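Local coordinates for protein catalase (PDB 1M7S) that decomposes hydrogen peroxide into water and oxygen at a heme centre, protecting the cell from the toxic effects of peroxide, at residues Arg170-Thr173 against Leu174-Ser177; Ser372-Tyr376 against Glu377-Leu381; Arg408-Asn411 against Phe412-Gly416; Ile448-Ser451 against Tyr452-Lys455. All coordinates share one frame; numbering follows the deposited sequence.

Interaction 1 of 4, residues Arg170-Thr173 against Leu174-Ser177; sequences RTLT and LLYS
Leu174 lies one helical turn beyond Arg170, and the two residues meet through both backbone and side chain. Leu174 N donates to Arg170 O (3.2 Å), while its CD1 reaches NH1 of Arg170 at 3.8 Å, near the plane of the guanidinium group and at its edge. Arg170 keeps CG anti to its amide nitrogen (chi1 -175°) and runs extended to NE, which carries the guanidinium out to the leucine's CD1; the two side chains pass obliquely, and NH1 finds its polar partner in Thr128. An aliphatic branch suits this buried place: it lies at the guanidinium edge without competing for its N-H groups, and Phe126 and Leu418 pack on it.

Leu172 works in two directions. Its CD2 touches CD2 of Leu175 at 4.2 Å and lies equally far from CE1 of Tyr176. Its carbonyl oxygen accepts the Tyr176 amide and also sits at the edge of the tyrosine ring, 3.3 Å from CD1.

All this happens in the short, buried helix 169-176, whose Thr171 side chain comes within about 7 Å of that of Asn124, a predicted active-site residue. At its C-terminal end the regular pattern frays: Ser177 N makes a weak bond to Thr173 O (3.2 Å), and Ser177 OG turns back to donate to Leu174 O at 2.7 Å. That carbonyl also accepts Ser177 N, so two bonds grip it. Thr173, buried although polar, satisfies its OG1 with Thr169 O and the hydroxyl of Tyr460, while the rest of the side chain packs on Leu418 and Leu430.

Interaction 2 of 4, residues Ser372-Tyr376 against Glu377-Leu381; sequences SGVNY and EPSRL
The ring of Tyr376 has the carbonyl oxygen of Pro378 at its edge, in plane and 3.6 Å from CD1, while CG1 of Val374 lies 4.2 Å above one face, over the centre. CB of Ser379 approaches the ring obliquely, 3.8 Å from CE1. The segments form an irregular loop, turned at a cis peptide bond before Pro378 and carrying an ST turn at Ser372 and another at Ser379. With chi1 at 55°, CG of Tyr376 stands between its own amide nitrogen and carbonyl carbon, which swings the ring back over the valine. Beta-branched Val374 offers a broad apolar surface here: its CG1 also meets CB of Ser379 at 3.6 Å, and small Ser379 allows that approach. Pro378 O is buried by this packing and has no polar partner in the model. The loop is an interface element of the tetramer: Tyr376 OH bonds to Asp160 of the second subunit, also a polar partner of Ser379, and Glu377 OE1 forms a salt bridge with Lys136 of that subunit. Ser379 OG accepts the amide of Leu381, with N and OG 3.0 Å apart and an angle of 130° at the hydrogen.

Interaction 3 of 4, residues Arg408-Asn411 against Phe412-Gly416; sequences REQN and FKQAG
Gln410, whose side chain reaches Lys413 and Gln414, has a left-handed backbone (phi 39°, psi 62°), a bend just before the chain enters helix 413-421. Asn411 and Phe412 then lead into the helix, whose first turn is secured by Gly416 N donating to Phe412 O at 3.1 Å.

Three waters link the loop to the helix start. Water 2 is the busiest: it donates to both Gln410 O and Gln410 OE1, each at 2.8 Å, and accepts the amide of Gln414. Water 1 joins Gln410 OE1 to Gln414 NE2, and water 3 accepts from Ala415 N while giving a weak bond to Asn411 O. A glutamine fits position 410 because its chain, extended beyond CG, carries an amide oxygen as far as waters 1 and 2; on the way CG passes CB of Lys413 at 3.8 Å, and the two side chains run obliquely past one another.

Asn411 faces its neighbour differently. Its CB sits almost exactly over the middle of the Phe412 ring, 3.9 Å from the centroid and 6° off the normal, a CH-pi contact. Its ND2 donates to Glu409 OE1 (3.2 Å), meeting that oxygen from above the carboxylate plane. Arg132 binds both Glu409 OE1 and Asn411 OD1, which holds the asparagine amide at both ends.

The amides of Gln414 and Ala415, in the first helical turn, are thus served by water: Gln414 N by water 2, held by two Gln410 oxygens, and Ala415 N by water 3, whose bond to Asn411 O is weak.

Interaction 4 of 4, residues Ile448-Ser451 against Tyr452-Lys455; sequences IMLS and YLYK. Unlike the reference sequence in segment 452-455: Tyr452 (reference Val).
Ile448 and Tyr452 stand one turn apart on helix 443-456, where Tyr452 N donates to Ile448 O at 3.2 Å and regular bonds follow from Tyr454 N to Leu450 O and from Lys455 N to Ser451 O, with a weak one from Leu453 N to Met449 O. Tyr452, which is Val in the reference sequence, turns its ring over the preceding turn. A chi2 of 160° brings one face to Ile448 O, 3.5 Å from the ring plane and over its centre. The isoleucine side chain points the same way and lies alongside, its CG2 3.5 Å from Tyr452 CZ. Ile448 O is gripped by two bonds: besides the amide of Tyr452 it accepts the hydroxyl of Ser451, whose OG is 2.7 Å away, and serine is short enough to fold back onto its own helix like this. Met449 adds a Met-aromatic contact, SD lying 5.3 Å from the ring centroid in an oblique approach. Farther round the helix, CD2 of Leu450 touches CD1 of Leu453 at 4.4 Å, a simple apolar pairing.

Tyr452 OH reaches Ser163 O, at the end of helix 155-163, while its side chain packs on Thr169 of helix 169-176. Leu450 touches Val464 and Ala465 of helix 458-467 and Val475 of helix 472-480, and Tyr454 rests against Thr462 of the first and against Lys476 and Ala479 of the second.

Overall arrangement
All four contacts are local, each between adjoining segments, so none closes a long loop; they follow one another along the chain without nesting or crossing. Interaction 1 comes first, on helix 169-176. Interaction 2 lies far off at a subunit interface, its centre about 54 Å from that of interaction 1, in the long loop after helix 323-339. The chain then returns: interactions 3 and 4 belong to the C-terminal helical region and converge on interaction 1. Arg170 meets Gln414 and Ala415, Leu172 packs on Met449, and the Phe412 ring touches Lys455 and Tyr452. Helices 169-176, 413-421 and 443-456 are thereby joined in one cluster.

Interaction 1 of 4, residues Arg170-Thr173 against Leu174-Ser177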
loop_
_atom_site.group_PDB
_atom_site.type_symbol
_atom_site.label_atom_id
_atom_site.label_comp_id
_atom_site.label_asym_id
_atom_site.label_seq_id
_atom_site.Cartn_x
_atom_site.Cartn_y
_atom_site.Cartn_z
ATOM N N ARG A 170 12.428 -34.232 -16.703
ATOM C CA ARG A 170 13.712 -33.727 -17.276
ATOM C C ARG A 170 14.276 -32.609 -16.416
ATOM O O ARG A 170 15.479 -32.601 -16.104
ATOM C CB ARG A 170 13.375 -33.223 -18.705
ATOM C CG ARG A 170 14.650 -32.782 -19.463
ATOM C CD ARG A 170 14.270 -31.908 -20.682
ATOM N NE ARG A 170 15.513 -31.804 -21.458
ATOM C CZ ARG A 170 16.637 -31.109 -21.266
ATOM N NH1 ARG A 170 16.795 -30.189 -20.335
ATOM N NH2 ARG A 170 17.616 -31.361 -22.142
ATOM N N THR A 171 13.485 -31.624 -16.022
ATOM C CA THR A 171 14.045 -30.520 -15.234
ATOM C C THR A 171 14.408 -30.899 -13.813
ATOM O O THR A 171 15.367 -30.348 -13.246
ATOM C CB THR A 171 13.191 -29.244 -15.335
ATOM O OG1 THR A 171 12.992 -29.067 -16.776
ATOM C CG2 THR A 171 13.881 -28.025 -14.767
ATOM N N LEU A 172 13.735 -31.849 -13.149
ATOM C CA LEU A 172 14.199 -32.338 -11.863
ATOM C C LEU A 172 15.543 -33.040 -12.008
ATOM O O LEU A 172 16.381 -32.999 -11.109
ATOM C CB LEU A 172 13.189 -33.369 -11.280
ATOM C CG LEU A 172 11.906 -32.660 -10.826
ATOM C CD1 LEU A 172 10.861 -33.745 -10.581
ATOM C CD2 LEU A 172 12.245 -31.836 -9.581
ATOM N N THR A 173 15.825 -33.634 -13.149
ATOM C CA THR A 173 17.142 -34.270 -13.410
ATOM C C THR A 173 18.188 -33.177 -13.460
ATOM O O THR A 173 19.233 -33.297 -12.784
ATOM C CB THR A 173 17.076 -35.022 -14.762
ATOM O OG1 THR A 173 16.139 -36.079 -14.566
ATOM C CG2 THR A 173 18.389 -35.628 -15.241
ATOM N N LEU A 174 17.907 -32.031 -14.093
ATOM C CA LEU A 174 18.889 -30.946 -14.035
ATOM C C LEU A 174 19.084 -30.406 -12.611
ATOM O O LEU A 174 20.170 -30.155 -12.101
ATOM C CB LEU A 174 18.369 -29.720 -14.857
ATOM C CG LEU A 174 18.373 -29.899 -16.373
ATOM C CD1 LEU A 174 17.733 -28.653 -17.018
ATOM C CD2 LEU A 174 19.778 -30.060 -16.969
ATOM N N LEU A 175 17.963 -30.209 -11.914
ATOM C CA LEU A 175 17.961 -29.664 -10.557
ATOM C C LEU A 175 18.844 -30.453 -9.584
ATOM O O LEU A 175 19.590 -29.826 -8.822
ATOM C CB LEU A 175 16.528 -29.561 -9.980
ATOM C CG LEU A 175 16.500 -29.039 -8.511
ATOM C CD1 LEU A 175 16.906 -27.561 -8.442
ATOM C CD2 LEU A 175 15.094 -29.222 -7.949
ATOM N N TYR A 176 18.769 -31.777 -9.620
ATOM C CA TYR A 176 19.492 -32.627 -8.687
ATOM C C TYR A 176 20.875 -32.984 -9.209
ATOM O O TYR A 176 21.667 -33.586 -8.494
ATOM C CB TYR A 176 18.679 -33.901 -8.290
ATOM C CG TYR A 176 17.579 -33.440 -7.334
ATOM C CD1 TYR A 176 16.271 -33.311 -7.784
ATOM C CD2 TYR A 176 17.923 -33.121 -6.009
ATOM C CE1 TYR A 176 15.298 -32.865 -6.885
ATOM C CE2 TYR A 176 16.936 -32.685 -5.130
ATOM C CZ TYR A 176 15.642 -32.557 -5.586
ATOM O OH TYR A 176 14.650 -32.089 -4.749
ATOM N N SER A 177 21.238 -32.605 -10.409
ATOM C CA SER A 177 22.584 -32.781 -10.949
ATOM C C SER A 177 23.399 -31.625 -10.364
ATOM O O SER A 177 22.875 -30.683 -9.761
ATOM C CB SER A 177 22.598 -32.663 -12.476
ATOM O OG SER A 177 22.554 -31.290 -12.853
#

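Interaction 2 of 4, residues Ser372-Tyr376 against Glu377-Leu381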
loop_
_atom_site.group_PDB
_atom_site.type_symbol
_atom_site.label_atom_id
_atom_site.label_comp_id
_atom_site.label_asym_id
_atom_site.label_seq_id
_atom_site.Cartn_x
_atom_site.Cartn_y
_atom_site.Cartn_z
ATOM N N SER A 372 -0.814 19.249 -20.409
ATOM C CA SER A 372 -1.971 19.074 -21.280
ATOM C C SER A 372 -3.263 18.736 -20.598
ATOM O O SER A 372 -3.380 18.137 -19.517
ATOM C CB SER A 372 -1.585 18.022 -22.352
ATOM O OG SER A 372 -2.705 17.730 -23.176
ATOM N N GLY A 373 -4.381 19.049 -21.270
ATOM C CA GLY A 373 -5.745 18.726 -20.865
ATOM C C GLY A 373 -6.186 17.420 -21.558
ATOM O O GLY A 373 -7.198 16.791 -21.222
ATOM N N VAL A 374 -5.414 16.970 -22.539
ATOM C CA VAL A 374 -5.693 15.775 -23.306
ATOM C C VAL A 374 -4.992 14.509 -22.775
ATOM O O VAL A 374 -3.839 14.225 -23.117
ATOM C CB VAL A 374 -5.328 15.965 -24.792
ATOM C CG1 VAL A 374 -5.662 14.754 -25.643
ATOM C CG2 VAL A 374 -6.025 17.227 -25.323
ATOM N N ASN A 375 -5.770 13.735 -22.035
ATOM C CA ASN A 375 -5.267 12.443 -21.499
ATOM C C ASN A 375 -6.145 11.283 -22.008
ATOM O O ASN A 375 -6.376 10.212 -21.417
ATOM C CB ASN A 375 -5.293 12.527 -19.968
ATOM C CG ASN A 375 -6.678 12.812 -19.436
ATOM O OD1 ASN A 375 -7.628 13.114 -20.197
ATOM N ND2 ASN A 375 -6.908 12.774 -18.136
ATOM N N TYR A 376 -6.648 11.509 -23.243
ATOM C CA TYR A 376 -7.503 10.542 -23.931
ATOM C C TYR A 376 -7.098 10.460 -25.410
ATOM O O TYR A 376 -6.419 11.361 -25.961
ATOM C CB TYR A 376 -8.968 10.935 -23.774
ATOM C CG TYR A 376 -9.299 12.346 -24.233
ATOM C CD1 TYR A 376 -9.603 12.622 -25.560
ATOM C CD2 TYR A 376 -9.289 13.386 -23.310
ATOM C CE1 TYR A 376 -9.913 13.920 -25.961
ATOM C CE2 TYR A 376 -9.577 14.691 -23.694
ATOM C CZ TYR A 376 -9.882 14.935 -25.036
ATOM O OH TYR A 376 -10.174 16.233 -25.411
ATOM N N GLU A 377 -7.450 9.343 -26.044
ATOM C CA GLU A 377 -7.145 9.096 -27.471
ATOM C C GLU A 377 -8.334 8.281 -27.985
ATOM O O GLU A 377 -8.850 7.410 -27.280
ATOM C CB GLU A 377 -5.869 8.293 -27.656
ATOM C CG GLU A 377 -5.265 8.180 -29.024
ATOM C CD GLU A 377 -6.068 7.352 -30.015
ATOM O OE1 GLU A 377 -6.751 6.370 -29.627
ATOM O OE2 GLU A 377 -6.073 7.769 -31.200
ATOM N N PRO A 378 -8.862 8.647 -29.142
ATOM C CA PRO A 378 -8.372 9.668 -30.020
ATOM C C PRO A 378 -8.724 11.123 -29.696
ATOM O O PRO A 378 -9.657 11.387 -28.970
ATOM C CB PRO A 378 -8.989 9.318 -31.416
ATOM C CG PRO A 378 -10.288 8.706 -30.977
ATOM C CD PRO A 378 -10.062 7.965 -29.674
ATOM N N SER A 379 -7.892 12.064 -30.136
ATOM C CA SER A 379 -8.166 13.490 -29.929
ATOM C C SER A 379 -7.842 14.248 -31.215
ATOM O O SER A 379 -6.815 13.946 -31.821
ATOM C CB SER A 379 -7.346 14.111 -28.794
ATOM O OG SER A 379 -7.249 15.538 -28.918
ATOM N N ARG A 380 -8.670 15.236 -31.585
ATOM C CA ARG A 380 -8.299 16.002 -32.780
ATOM C C ARG A 380 -7.507 17.250 -32.386
ATOM O O ARG A 380 -6.893 17.928 -33.226
ATOM C CB ARG A 380 -9.513 16.292 -33.643
ATOM C CG ARG A 380 -10.517 17.309 -33.151
ATOM C CD ARG A 380 -11.679 17.456 -34.127
ATOM N NE ARG A 380 -12.538 16.271 -34.180
ATOM C CZ ARG A 380 -12.533 15.385 -35.173
ATOM N NH1 ARG A 380 -11.750 15.578 -36.224
ATOM N NH2 ARG A 380 -13.343 14.344 -35.107
ATOM N N LEU A 381 -7.460 17.546 -31.086
ATOM C CA LEU A 381 -6.684 18.677 -30.603
ATOM C C LEU A 381 -5.253 18.301 -30.313
ATOM O O LEU A 381 -4.320 19.029 -30.676
ATOM C CB LEU A 381 -7.311 19.279 -29.341
ATOM C CG LEU A 381 -8.825 19.475 -29.411
ATOM C CD1 LEU A 381 -9.349 19.776 -28.024
ATOM C CD2 LEU A 381 -9.213 20.538 -30.430
#

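Interaction 3 of 4, residues Arg408-Asn411 against Phe412-Gly416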
loop_
_atom_site.group_PDB
_atom_site.type_symbol
_atom_site.label_atom_id
_atom_site.label_comp_id
_atom_site.label_asym_id
_atom_site.label_seq_id
_atom_site.Cartn_x
_atom_site.Cartn_y
_atom_site.Cartn_z
ATOM N N ARG A 408 1.006 -33.944 -27.536
ATOM C CA ARG A 408 2.220 -34.739 -27.596
ATOM C C ARG A 408 2.964 -34.501 -26.266
ATOM O O ARG A 408 3.201 -33.308 -26.023
ATOM C CB ARG A 408 3.131 -34.216 -28.728
ATOM C CG ARG A 408 2.641 -34.652 -30.108
ATOM C CD ARG A 408 3.447 -33.929 -31.205
ATOM N NE ARG A 408 3.080 -32.513 -31.260
ATOM C CZ ARG A 408 3.518 -31.573 -32.058
ATOM N NH1 ARG A 408 4.452 -31.843 -32.945
ATOM N NH2 ARG A 408 3.059 -30.316 -31.940
ATOM N N GLU A 409 3.150 -35.487 -25.408
ATOM C CA GLU A 409 3.864 -35.132 -24.147
ATOM C C GLU A 409 5.310 -35.566 -24.075
ATOM O O GLU A 409 6.140 -34.851 -23.471
ATOM C CB GLU A 409 3.093 -35.818 -23.015
ATOM C CG GLU A 409 1.732 -35.178 -22.717
ATOM C CD GLU A 409 1.260 -35.686 -21.365
ATOM O OE1 GLU A 409 1.751 -35.260 -20.284
ATOM O OE2 GLU A 409 0.377 -36.580 -21.394
ATOM N N GLN A 410 5.593 -36.799 -24.517
ATOM C CA GLN A 410 6.956 -37.367 -24.455
ATOM C C GLN A 410 7.676 -36.989 -23.161
ATOM O O GLN A 410 8.743 -36.357 -23.125
ATOM C CB GLN A 410 7.721 -36.886 -25.699
ATOM C CG GLN A 410 9.016 -37.702 -25.871
ATOM C CD GLN A 410 9.921 -37.039 -26.904
ATOM O OE1 GLN A 410 10.773 -36.201 -26.619
ATOM N NE2 GLN A 410 9.652 -37.461 -28.162
ATOM N N ASN A 411 7.120 -37.423 -22.018
ATOM C CA ASN A 411 7.677 -36.947 -20.747
ATOM C C ASN A 411 8.973 -37.520 -20.285
ATOM O O ASN A 411 9.517 -36.945 -19.319
ATOM C CB ASN A 411 6.666 -37.178 -19.597
ATOM C CG ASN A 411 5.414 -36.355 -19.792
ATOM O OD1 ASN A 411 5.420 -35.181 -20.193
ATOM N ND2 ASN A 411 4.308 -36.999 -19.514
ATOM N N PHE A 412 9.447 -38.611 -20.844
ATOM C CA PHE A 412 10.641 -39.265 -20.307
ATOM C C PHE A 412 11.857 -39.324 -21.218
ATOM O O PHE A 412 12.974 -39.519 -20.718
ATOM C CB PHE A 412 10.261 -40.714 -19.858
ATOM C CG PHE A 412 8.977 -40.746 -19.072
ATOM C CD1 PHE A 412 7.800 -41.194 -19.655
ATOM C CD2 PHE A 412 8.935 -40.215 -17.793
ATOM C CE1 PHE A 412 6.594 -41.167 -18.953
ATOM C CE2 PHE A 412 7.721 -40.211 -17.092
ATOM C CZ PHE A 412 6.556 -40.681 -17.659
ATOM N N LYS A 413 11.744 -39.182 -22.531
ATOM C CA LYS A 413 12.841 -39.401 -23.466
ATOM C C LYS A 413 14.039 -38.495 -23.302
ATOM O O LYS A 413 15.194 -38.885 -23.144
ATOM C CB LYS A 413 12.340 -39.308 -24.937
ATOM C CG LYS A 413 13.450 -39.631 -25.941
ATOM C CD LYS A 413 13.043 -39.318 -27.361
ATOM C CE LYS A 413 13.993 -39.962 -28.382
ATOM N NZ LYS A 413 13.147 -40.417 -29.545
ATOM N N GLN A 414 13.740 -37.185 -23.179
ATOM C CA GLN A 414 14.793 -36.172 -23.062
ATOM C C GLN A 414 15.486 -36.271 -21.715
ATOM O O GLN A 414 16.688 -35.996 -21.595
ATOM C CB GLN A 414 14.208 -34.782 -23.351
ATOM C CG GLN A 414 14.217 -34.488 -24.863
ATOM C CD GLN A 414 13.870 -33.027 -25.174
ATOM O OE1 GLN A 414 13.971 -32.214 -24.247
ATOM N NE2 GLN A 414 13.472 -32.734 -26.426
ATOM N N ALA A 415 14.733 -36.696 -20.697
ATOM C CA ALA A 415 15.310 -36.862 -19.361
ATOM C C ALA A 415 16.314 -38.014 -19.394
ATOM O O ALA A 415 17.346 -37.931 -18.746
ATOM C CB ALA A 415 14.196 -37.215 -18.367
ATOM N N GLY A 416 15.957 -39.113 -20.077
ATOM C CA GLY A 416 16.912 -40.231 -20.253
ATOM C C GLY A 416 18.127 -39.794 -21.074
ATOM O O GLY A 416 19.290 -40.157 -20.761
HETATM O O HOH W 1 13.083 -35.330 -27.927
HETATM O O HOH W 2 11.425 -35.865 -23.875
HETATM O O HOH W 3 11.910 -36.011 -20.834
#

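Interaction 4 of 4, residues Ile448-Ser451 against Tyr452-Lys455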
loop_
_atom_site.group_PDB
_atom_site.type_symbol
_atom_site.label_atom_id
_atom_site.label_comp_id
_atom_site.label_asym_id
_atom_site.label_seq_id
_atom_site.Cartn_x
_atom_site.Cartn_y
_atom_site.Cartn_z
ATOM N N ILE A 448 6.154 -43.685 -7.279
ATOM C CA ILE A 448 5.697 -43.124 -8.570
ATOM C C ILE A 448 6.804 -42.253 -9.164
ATOM O O ILE A 448 7.085 -42.295 -10.366
ATOM C CB ILE A 448 4.404 -42.363 -8.393
ATOM C CG1 ILE A 448 3.224 -43.361 -8.232
ATOM C CG2 ILE A 448 4.161 -41.429 -9.601
ATOM C CD1 ILE A 448 1.986 -42.516 -7.833
ATOM N N MET A 449 7.408 -41.410 -8.337
ATOM C CA MET A 449 8.553 -40.608 -8.762
ATOM C C MET A 449 9.642 -41.503 -9.331
ATOM O O MET A 449 10.227 -41.128 -10.366
ATOM C CB MET A 449 9.136 -39.820 -7.591
ATOM C CG MET A 449 8.355 -38.551 -7.233
ATOM S SD MET A 449 7.985 -37.377 -8.554
ATOM C CE MET A 449 9.603 -37.116 -9.264
ATOM N N LEU A 450 9.967 -42.588 -8.636
ATOM C CA LEU A 450 11.010 -43.519 -9.105
ATOM C C LEU A 450 10.679 -44.133 -10.442
ATOM O O LEU A 450 11.548 -44.357 -11.304
ATOM C CB LEU A 450 11.193 -44.596 -8.009
ATOM C CG LEU A 450 11.942 -44.084 -6.766
ATOM C CD1 LEU A 450 11.983 -45.172 -5.691
ATOM C CD2 LEU A 450 13.344 -43.555 -7.048
ATOM N N SER A 451 9.389 -44.412 -10.666
ATOM C CA SER A 451 8.952 -44.989 -11.947
ATOM C C SER A 451 9.240 -44.019 -13.082
ATOM O O SER A 451 9.617 -44.435 -14.196
ATOM C CB SER A 451 7.482 -45.418 -11.920
ATOM O OG SER A 451 6.551 -44.351 -12.016
ATOM N N TYR A 452 9.068 -42.711 -12.809
ATOM C CA TYR A 452 9.408 -41.714 -13.840
ATOM C C TYR A 452 10.869 -41.759 -14.198
ATOM O O TYR A 452 11.248 -41.741 -15.370
ATOM C CB TYR A 452 9.008 -40.304 -13.389
ATOM C CG TYR A 452 7.512 -40.153 -13.115
ATOM C CD1 TYR A 452 7.087 -39.085 -12.310
ATOM C CD2 TYR A 452 6.549 -40.956 -13.702
ATOM C CE1 TYR A 452 5.737 -38.896 -12.077
ATOM C CE2 TYR A 452 5.198 -40.791 -13.451
ATOM C CZ TYR A 452 4.793 -39.743 -12.640
ATOM O OH TYR A 452 3.466 -39.556 -12.368
ATOM N N LEU A 453 11.766 -41.859 -13.218
ATOM C CA LEU A 453 13.196 -41.909 -13.416
ATOM C C LEU A 453 13.587 -43.221 -14.101
ATOM O O LEU A 453 14.431 -43.244 -15.002
ATOM C CB LEU A 453 13.893 -41.779 -12.063
ATOM C CG LEU A 453 13.550 -40.522 -11.231
ATOM C CD1 LEU A 453 14.483 -40.485 -10.009
ATOM C CD2 LEU A 453 13.726 -39.294 -12.117
ATOM N N TYR A 454 12.909 -44.282 -13.696
ATOM C CA TYR A 454 13.186 -45.619 -14.297
ATOM C C TYR A 454 12.773 -45.647 -15.742
ATOM O O TYR A 454 13.390 -46.319 -16.578
ATOM C CB TYR A 454 12.372 -46.692 -13.533
ATOM C CG TYR A 454 12.834 -48.101 -13.928
ATOM C CD1 TYR A 454 13.888 -48.686 -13.256
ATOM C CD2 TYR A 454 12.219 -48.767 -14.975
ATOM C CE1 TYR A 454 14.345 -49.963 -13.613
ATOM C CE2 TYR A 454 12.697 -50.030 -15.342
ATOM C CZ TYR A 454 13.727 -50.612 -14.640
ATOM O OH TYR A 454 14.182 -51.866 -15.019
ATOM N N LYS A 455 11.713 -44.933 -16.084
ATOM C CA LYS A 455 11.250 -44.909 -17.482
ATOM C C LYS A 455 12.173 -44.050 -18.323
ATOM O O LYS A 455 12.358 -44.376 -19.497
ATOM C CB LYS A 455 9.795 -44.467 -17.489
ATOM C CG LYS A 455 9.152 -44.333 -18.853
ATOM C CD LYS A 455 9.026 -45.695 -19.536
ATOM C CE LYS A 455 8.127 -45.466 -20.756
ATOM N NZ LYS A 455 8.404 -46.415 -21.846
#